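Penicillin-binding protein 2 (Pbp2) (Helicobacter pylori, PDB 5LP5) probably acts as a penicillin-binding peptidoglycan transpeptidase of cell-wall synthesis and cell shape, and forms a complex with the rod shape-determining protein MreC. Local coordinates at residues G54-R59 against G190-Y195; L148-Y153 against D277-I282. All blocks are in the same frame, centred on the assembly; numbering follows the deposited sequence.

Contact 1: G54-R59 against G190-Y195; sequences GNITDR and GIEKEY
Ile56 reaches helix 190-194 with a single methyl, CD1, which meets both Ile191 and Glu192. With CG1 beside the backbone N (chi1 -62°) and the rest of the chain extended (chi2 173°), the delta methyl is carried out from strand 56-57 toward the helix. It lies 4.0 Å from Ile191 CG2, an apolar contact, while the delta methyl of Ile191 is led away to the ring edge of Tyr195 within its own segment. The same Ile56 CD1 packs 4.0 Å from Glu192 CD, so a methyl borders a buried carboxylate. Here a short strand of the dimerisation-domain sequence region, lined up antiparallel with strand 63-76 and parallel with strand 231-232, meets a helix that follows much later in the chain; Leu199 of helix 196-200 adds to the packing on Ile56. Glu192 bends at chi2 (-82°), and its oxygens are engaged by salt bridges, OE1 to Arg53 and OE2 to Arg151. The looser side begins beyond this buried point: Lys193, the next residue of the helix, is exposed and extends its chain away from the strand.

Contact 2: L148-Y153 against D277-I282; sequences LDKRYY and DFVGGI
Val279 inserts both of its methyls against the end of strand 144-152, where they meet Lys150, Arg151 and Tyr153. Its CA lies 6.4 Å from the CA of Arg151, and its side chain leaves the turn toward the strand. Chi1 of 173° places CG1 opposite the backbone N and CG2 opposite the carbonyl carbon, and in this setting both methyls pack against the same carbonyl oxygen, Arg151 O, with CG1 the nearer at 3.4 Å and CG2 at 3.7 Å. CG1 also lies 4.0 Å from Lys150 CG; the lysine side chain passes the valine at about a right angle. CG2 in addition meets the aromatic neighbour, 3.8 Å from Tyr153 CE2, and sits at the rim of the ring in its plane, so the valine abuts an edge and not a face.

Arg151 contributes only the root of its side chain, with CB 4.2 Å from Val279 CG1. Beyond that the chain kinks at chi2 (68°), taking the guanidinium away from the valine toward Glu192, Gly54 and Asn67. On the other side, a type I beta turn from Phe278 to Gly281 presents Val279 at its second position.

The contact joins the dimerisation and transpeptidase sequence regions through van der Waals packing of one valine on the strand's backbone and side chains. Strand 144-152 pairs antiparallel with strand 63-76, and Tyr153 O accepts a hydrogen bond from Asn276 of the incoming loop. That loop lies between strand 264-270 and helix 284-291; Phe278 stacks with Tyr165 and rests on Trp287 and Leu290 of the helix.

The two contacts have centres about 15 Å apart and both reach the mixed sheet that contains strands 56-57, 63-76 and 144-152. Along the chain their segments alternate: 54-59, 148-153, 190-195, then 277-282. They meet directly at Glu192 OE2, which lies 2.8 Å from Arg151 NE in a salt bridge and 2.7 Å from Tyr153 OH in a probable hydrogen bond. A helix residue of contact 1 thus grips two residues of contact 2. Contact 1 stays within the dimerisation region, whereas contact 2 ties it to a loop of the transpeptidase region, so the shared polar cluster links packing inside one region to the junction between the two.

Contact 1: G54-R59 against G190-Y195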
ATOM      1  N   GLY A  54      -0.043   4.857   6.117  1.00 33.25           N
ATOM      2  CA  GLY A  54       1.339   5.366   6.063  1.00 33.68           C
ATOM      3  C   GLY A  54       2.427   4.302   6.042  1.00 33.56           C
ATOM      4  O   GLY A  54       2.271   3.221   6.611  1.00 35.02           O
ATOM      5  N   ASN A  55       3.540   4.622   5.385  1.00 34.06           N
ATOM      6  CA  ASN A  55       4.680   3.710   5.306  1.00 34.41           C
ATOM      7  C   ASN A  55       5.489   3.743   6.586  1.00 32.59           C
ATOM      8  O   ASN A  55       5.598   4.789   7.235  1.00 30.64           O
ATOM      9  CB  ASN A  55       5.620   4.098   4.171  1.00 37.36           C
ATOM     10  CG  ASN A  55       5.057   3.800   2.804  1.00 41.09           C
ATOM     11  OD1 ASN A  55       4.156   2.982   2.642  1.00 45.45           O
ATOM     12  ND2 ASN A  55       5.599   4.473   1.798  1.00 44.77           N
ATOM     13  N   ILE A  56       6.079   2.600   6.926  1.00 31.59           N
ATOM     14  CA  ILE A  56       7.020   2.533   8.037  1.00 33.59           C
ATOM     15  C   ILE A  56       8.446   2.391   7.504  1.00 33.95           C
ATOM     16  O   ILE A  56       8.754   1.475   6.724  1.00 31.53           O
ATOM     17  CB  ILE A  56       6.692   1.393   9.040  1.00 32.85           C
ATOM     18  CG1 ILE A  56       5.326   1.633   9.664  1.00 32.68           C
ATOM     19  CG2 ILE A  56       7.727   1.328  10.163  1.00 32.96           C
ATOM     20  CD1 ILE A  56       4.817   0.497  10.530  1.00 34.45           C
ATOM     21  N   THR A  57       9.308   3.303   7.952  1.00 36.46           N
ATOM     22  CA  THR A  57      10.677   3.367   7.459  1.00 38.72           C
ATOM     23  C   THR A  57      11.723   3.210   8.556  1.00 41.63           C
ATOM     24  O   THR A  57      11.632   3.794   9.635  1.00 44.54           O
ATOM     25  CB  THR A  57      10.968   4.670   6.662  1.00 37.24           C
ATOM     26  OG1 THR A  57      10.287   5.792   7.247  1.00 37.20           O
ATOM     27  CG2 THR A  57      10.506   4.517   5.257  1.00 37.37           C
ATOM     28  N   ASP A  58      12.675   2.340   8.245  1.00 42.18           N
ATOM     29  CA  ASP A  58      14.039   2.288   8.796  1.00 40.80           C
ATOM     30  C   ASP A  58      14.745   3.653   9.005  1.00 38.85           C
ATOM     31  O   ASP A  58      14.405   4.683   8.416  1.00 40.72           O
ATOM     32  CB  ASP A  58      14.824   1.406   7.796  1.00 42.93           C
ATOM     33  CG  ASP A  58      16.294   1.373   8.026  1.00 40.32           C
ATOM     34  OD1 ASP A  58      16.785   0.382   8.582  1.00 40.20           O
ATOM     35  OD2 ASP A  58      16.967   2.311   7.587  1.00 43.77           O
ATOM     36  N   ARG A  59      15.749   3.632   9.859  1.00 38.32           N
ATOM     37  CA  ARG A  59      16.597   4.800  10.128  1.00 38.73           C
ATOM     38  C   ARG A  59      17.058   5.528   8.875  1.00 37.20           C
ATOM     39  O   ARG A  59      17.145   6.745   8.867  1.00 33.22           O
ATOM     40  CB  ARG A  59      17.825   4.303  10.878  1.00 38.23           C
ATOM     41  CG  ARG A  59      18.803   5.349  11.289  1.00 37.58           C
ATOM     42  CD  ARG A  59      19.795   4.754  12.263  1.00 37.87           C
ATOM     43  NE  ARG A  59      20.283   5.829  13.108  1.00 38.56           N
ATOM     44  CZ  ARG A  59      19.618   6.355  14.123  1.00 38.66           C
ATOM     45  NH1 ARG A  59      18.431   5.888  14.486  1.00 41.90           N
ATOM     46  NH2 ARG A  59      20.162   7.348  14.796  1.00 41.68           N
ATOM     47  N   GLY A 190       2.242  -4.351  18.194  1.00 34.10           N
ATOM     48  CA  GLY A 190       3.423  -3.513  18.039  1.00 36.38           C
ATOM     49  C   GLY A 190       3.187  -2.120  17.491  1.00 37.13           C
ATOM     50  O   GLY A 190       2.171  -1.481  17.798  1.00 38.24           O
ATOM     51  N   ILE A 191       4.135  -1.655  16.680  1.00 36.05           N
ATOM     52  CA  ILE A 191       4.128  -0.288  16.146  1.00 34.54           C
ATOM     53  C   ILE A 191       2.879   0.010  15.320  1.00 31.45           C
ATOM     54  O   ILE A 191       2.337   1.112  15.399  1.00 31.03           O
ATOM     55  CB  ILE A 191       5.408  -0.020  15.318  1.00 35.57           C
ATOM     56  CG1 ILE A 191       6.607   0.099  16.252  1.00 37.13           C
ATOM     57  CG2 ILE A 191       5.306   1.240  14.472  1.00 34.28           C
ATOM     58  CD1 ILE A 191       6.667   1.363  17.068  1.00 39.25           C
ATOM     59  N   GLU A 192       2.422  -0.956  14.532  1.00 29.04           N
ATOM     60  CA  GLU A 192       1.208  -0.757  13.747  1.00 29.32           C
ATOM     61  C   GLU A 192       0.063  -0.390  14.670  1.00 30.48           C
ATOM     62  O   GLU A 192      -0.823   0.371  14.301  1.00 30.59           O
ATOM     63  CB  GLU A 192       0.836  -2.020  13.000  1.00 30.03           C
ATOM     64  CG  GLU A 192       1.748  -2.363  11.842  1.00 30.48           C
ATOM     65  CD  GLU A 192       1.419  -1.607  10.558  1.00 30.65           C
ATOM     66  OE1 GLU A 192       0.829  -0.502  10.657  1.00 29.26           O
ATOM     67  OE2 GLU A 192       1.761  -2.115   9.445  1.00 28.43           O
ATOM     68  N   LYS A 193       0.068  -0.972  15.864  1.00 31.13           N
ATOM     69  CA  LYS A 193      -0.946  -0.674  16.846  1.00 32.52           C
ATOM     70  C   LYS A 193      -0.613   0.601  17.616  1.00 31.96           C
ATOM     71  O   LYS A 193      -1.437   1.485  17.726  1.00 32.11           O
ATOM     72  CB  LYS A 193      -1.114  -1.826  17.816  1.00 34.32           C
ATOM     73  CG  LYS A 193      -2.396  -1.686  18.599  1.00 37.00           C
ATOM     74  CD  LYS A 193      -2.482  -2.575  19.799  1.00 39.33           C
ATOM     75  CE  LYS A 193      -3.552  -2.018  20.719  1.00 43.33           C
ATOM     76  NZ  LYS A 193      -3.885  -2.980  21.787  1.00 47.96           N
ATOM     77  N   GLU A 194       0.602   0.702  18.140  1.00 31.79           N
ATOM     78  CA  GLU A 194       0.963   1.845  18.971  1.00 33.43           C
ATOM     79  C   GLU A 194       0.744   3.157  18.199  1.00 34.07           C
ATOM     80  O   GLU A 194       0.225   4.127  18.748  1.00 37.61           O
ATOM     81  CB  GLU A 194       2.406   1.715  19.478  1.00 34.35           C
ATOM     82  CG  GLU A 194       2.879   2.824  20.424  1.00 35.72           C
ATOM     83  CD  GLU A 194       2.453   2.668  21.864  1.00 35.55           C
ATOM     84  OE1 GLU A 194       1.948   1.600  22.243  1.00 38.94           O
ATOM     85  OE2 GLU A 194       2.656   3.616  22.634  1.00 36.23           O
ATOM     86  N   TYR A 195       1.097   3.174  16.921  1.00 32.96           N
ATOM     87  CA  TYR A 195       1.011   4.400  16.142  1.00 31.69           C
ATOM     88  C   TYR A 195      -0.093   4.324  15.099  1.00 31.59           C
ATOM     89  O   TYR A 195       0.038   4.887  14.002  1.00 28.72           O
ATOM     90  CB  TYR A 195       2.382   4.733  15.519  1.00 31.55           C
ATOM     91  CG  TYR A 195       3.396   5.234  16.543  1.00 31.28           C
ATOM     92  CD1 TYR A 195       4.381   4.393  17.049  1.00 29.66           C
ATOM     93  CD2 TYR A 195       3.343   6.548  17.020  1.00 30.34           C
ATOM     94  CE1 TYR A 195       5.284   4.849  17.989  1.00 30.37           C
ATOM     95  CE2 TYR A 195       4.249   7.002  17.946  1.00 30.55           C
ATOM     96  CZ  TYR A 195       5.212   6.149  18.431  1.00 30.97           C
ATOM     97  OH  TYR A 195       6.126   6.596  19.364  1.00 35.54           O
TER

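Contact 2: L148-Y153 against D277-I282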
ATOM      1  N   LEU A 148      -7.664  -1.862  -4.560  1.00 34.91           N
ATOM      2  CA  LEU A 148      -7.629  -1.986  -3.100  1.00 34.88           C
ATOM      3  C   LEU A 148      -6.184  -1.988  -2.613  1.00 34.30           C
ATOM      4  O   LEU A 148      -5.270  -2.311  -3.358  1.00 31.38           O
ATOM      5  CB  LEU A 148      -8.252  -3.315  -2.655  1.00 35.24           C
ATOM      6  CG  LEU A 148      -9.652  -3.687  -3.112  1.00 36.80           C
ATOM      7  CD1 LEU A 148      -9.915  -5.152  -2.779  1.00 37.20           C
ATOM      8  CD2 LEU A 148     -10.684  -2.782  -2.463  1.00 36.73           C
ATOM      9  N   ASP A 149      -5.993  -1.670  -1.338  1.00 37.52           N
ATOM     10  CA  ASP A 149      -4.697  -1.775  -0.685  1.00 41.21           C
ATOM     11  C   ASP A 149      -4.575  -3.039   0.161  1.00 40.86           C
ATOM     12  O   ASP A 149      -5.498  -3.420   0.850  1.00 46.93           O
ATOM     13  CB  ASP A 149      -4.447  -0.554   0.212  1.00 43.99           C
ATOM     14  CG  ASP A 149      -3.709   0.548  -0.504  1.00 48.76           C
ATOM     15  OD1 ASP A 149      -3.058   0.220  -1.531  1.00 53.64           O
ATOM     16  OD2 ASP A 149      -3.773   1.724  -0.044  1.00 54.12           O
ATOM     17  N   LYS A 150      -3.414  -3.666   0.101  1.00 39.43           N
ATOM     18  CA  LYS A 150      -3.073  -4.783   0.957  1.00 39.37           C
ATOM     19  C   LYS A 150      -1.743  -4.457   1.607  1.00 39.02           C
ATOM     20  O   LYS A 150      -0.814  -4.083   0.923  1.00 43.62           O
ATOM     21  CB  LYS A 150      -2.972  -6.062   0.124  1.00 40.79           C
ATOM     22  CG  LYS A 150      -1.859  -7.004   0.507  1.00 41.24           C
ATOM     23  CD  LYS A 150      -1.944  -8.273  -0.330  1.00 42.70           C
ATOM     24  CE  LYS A 150      -0.582  -8.692  -0.843  1.00 41.99           C
ATOM     25  NZ  LYS A 150      -0.636 -10.088  -1.309  1.00 44.87           N
ATOM     26  N   ARG A 151      -1.643  -4.563   2.922  1.00 37.79           N
ATOM     27  CA  ARG A 151      -0.408  -4.242   3.616  1.00 34.69           C
ATOM     28  C   ARG A 151       0.656  -5.231   3.175  1.00 34.84           C
ATOM     29  O   ARG A 151       0.363  -6.382   2.812  1.00 32.53           O
ATOM     30  CB  ARG A 151      -0.614  -4.310   5.133  1.00 35.26           C
ATOM     31  CG  ARG A 151       0.440  -3.588   5.977  1.00 34.86           C
ATOM     32  CD  ARG A 151       0.366  -2.069   5.806  1.00 34.38           C
ATOM     33  NE  ARG A 151       1.035  -1.326   6.886  1.00 33.26           N
ATOM     34  CZ  ARG A 151       1.389  -0.041   6.815  1.00 32.25           C
ATOM     35  NH1 ARG A 151       1.123   0.671   5.727  1.00 32.41           N
ATOM     36  NH2 ARG A 151       2.007   0.549   7.831  1.00 32.06           N
ATOM     37  N   TYR A 152       1.900  -4.775   3.199  1.00 36.67           N
ATOM     38  CA  TYR A 152       3.033  -5.588   2.755  1.00 36.48           C
ATOM     39  C   TYR A 152       4.309  -5.286   3.542  1.00 35.46           C
ATOM     40  O   TYR A 152       4.738  -4.143   3.641  1.00 33.54           O
ATOM     41  CB  TYR A 152       3.277  -5.367   1.263  1.00 37.75           C
ATOM     42  CG  TYR A 152       4.392  -6.216   0.696  1.00 39.52           C
ATOM     43  CD1 TYR A 152       4.266  -7.606   0.591  1.00 43.07           C
ATOM     44  CD2 TYR A 152       5.574  -5.633   0.280  1.00 38.52           C
ATOM     45  CE1 TYR A 152       5.297  -8.384   0.090  1.00 42.70           C
ATOM     46  CE2 TYR A 152       6.600  -6.391  -0.240  1.00 38.32           C
ATOM     47  CZ  TYR A 152       6.466  -7.760  -0.332  1.00 40.18           C
ATOM     48  OH  TYR A 152       7.516  -8.488  -0.833  1.00 39.56           O
ATOM     49  N   TYR A 153       4.916  -6.338   4.077  1.00 37.30           N
ATOM     50  CA  TYR A 153       6.141  -6.250   4.864  1.00 36.27           C
ATOM     51  C   TYR A 153       7.242  -6.892   4.020  1.00 37.79           C
ATOM     52  O   TYR A 153       7.342  -8.117   3.933  1.00 36.78           O
ATOM     53  CB  TYR A 153       5.949  -6.941   6.230  1.00 35.67           C
ATOM     54  CG  TYR A 153       4.763  -6.370   6.989  1.00 33.74           C
ATOM     55  CD1 TYR A 153       4.924  -5.337   7.883  1.00 32.44           C
ATOM     56  CD2 TYR A 153       3.461  -6.832   6.759  1.00 35.53           C
ATOM     57  CE1 TYR A 153       3.836  -4.791   8.560  1.00 32.68           C
ATOM     58  CE2 TYR A 153       2.369  -6.288   7.426  1.00 33.82           C
ATOM     59  CZ  TYR A 153       2.566  -5.270   8.321  1.00 32.93           C
ATOM     60  OH  TYR A 153       1.511  -4.716   8.984  1.00 34.18           O
ATOM     61  N   ASP A 277       1.930 -13.342   6.729  1.00 37.22           N
ATOM     62  CA  ASP A 277       0.953 -14.434   6.840  1.00 39.37           C
ATOM     63  C   ASP A 277      -0.338 -13.999   7.549  1.00 41.39           C
ATOM     64  O   ASP A 277      -1.343 -14.697   7.486  1.00 41.34           O
ATOM     65  CB  ASP A 277       1.571 -15.643   7.552  1.00 39.57           C
ATOM     66  CG  ASP A 277       2.757 -16.229   6.804  1.00 40.50           C
ATOM     67  OD1 ASP A 277       2.817 -16.088   5.559  1.00 41.75           O
ATOM     68  OD2 ASP A 277       3.639 -16.826   7.460  1.00 40.08           O
ATOM     69  N   PHE A 278      -0.308 -12.850   8.214  1.00 43.63           N
ATOM     70  CA  PHE A 278      -1.491 -12.318   8.866  1.00 48.53           C
ATOM     71  C   PHE A 278      -2.331 -11.413   7.956  1.00 53.87           C
ATOM     72  O   PHE A 278      -3.521 -11.211   8.224  1.00 56.97           O
ATOM     73  CB  PHE A 278      -1.107 -11.559  10.157  1.00 50.07           C
ATOM     74  CG  PHE A 278      -0.722 -12.463  11.283  1.00 50.17           C
ATOM     75  CD1 PHE A 278       0.576 -12.941  11.385  1.00 51.15           C
ATOM     76  CD2 PHE A 278      -1.665 -12.874  12.217  1.00 52.45           C
ATOM     77  CE1 PHE A 278       0.930 -13.806  12.402  1.00 50.17           C
ATOM     78  CE2 PHE A 278      -1.317 -13.738  13.239  1.00 52.25           C
ATOM     79  CZ  PHE A 278      -0.016 -14.205  13.329  1.00 51.42           C
ATOM     80  N   VAL A 279      -1.742 -10.880   6.891  1.00 56.03           N
ATOM     81  CA  VAL A 279      -2.358  -9.733   6.216  1.00 59.17           C
ATOM     82  C   VAL A 279      -3.803  -9.946   5.708  1.00 62.27           C
ATOM     83  O   VAL A 279      -4.645  -9.050   5.886  1.00 71.24           O
ATOM     84  CB  VAL A 279      -1.449  -9.149   5.111  1.00 55.52           C
ATOM     85  CG1 VAL A 279      -2.184  -8.076   4.323  1.00 56.73           C
ATOM     86  CG2 VAL A 279      -0.178  -8.570   5.729  1.00 52.36           C
ATOM     87  N   GLY A 280      -4.102 -11.090   5.093  1.00 56.62           N
ATOM     88  CA  GLY A 280      -5.454 -11.335   4.600  1.00 54.60           C
ATOM     89  C   GLY A 280      -6.291 -12.189   5.524  1.00 55.51           C
ATOM     90  O   GLY A 280      -7.097 -12.979   5.051  1.00 59.40           O
ATOM     91  N   GLY A 281      -6.130 -12.021   6.839  1.00 54.42           N
ATOM     92  CA  GLY A 281      -6.577 -13.020   7.828  1.00 51.32           C
ATOM     93  C   GLY A 281      -5.562 -14.152   7.859  1.00 48.88           C
ATOM     94  O   GLY A 281      -4.968 -14.453   6.836  1.00 49.03           O
ATOM     95  N   ILE A 282      -5.341 -14.763   9.016  1.00 47.56           N
ATOM     96  CA  ILE A 282      -4.385 -15.887   9.125  1.00 46.95           C
ATOM     97  C   ILE A 282      -5.082 -17.195   8.789  1.00 48.36           C
ATOM     98  O   ILE A 282      -6.245 -17.381   9.156  1.00 47.23           O
ATOM     99  CB  ILE A 282      -3.736 -15.978  10.538  1.00 46.37           C
ATOM    100  CG1 ILE A 282      -2.677 -17.090  10.583  1.00 43.44           C
ATOM    101  CG2 ILE A 282      -4.787 -16.170  11.636  1.00 47.78           C
ATOM    102  CD1 ILE A 282      -1.272 -16.604  10.361  1.00 42.12           C
TER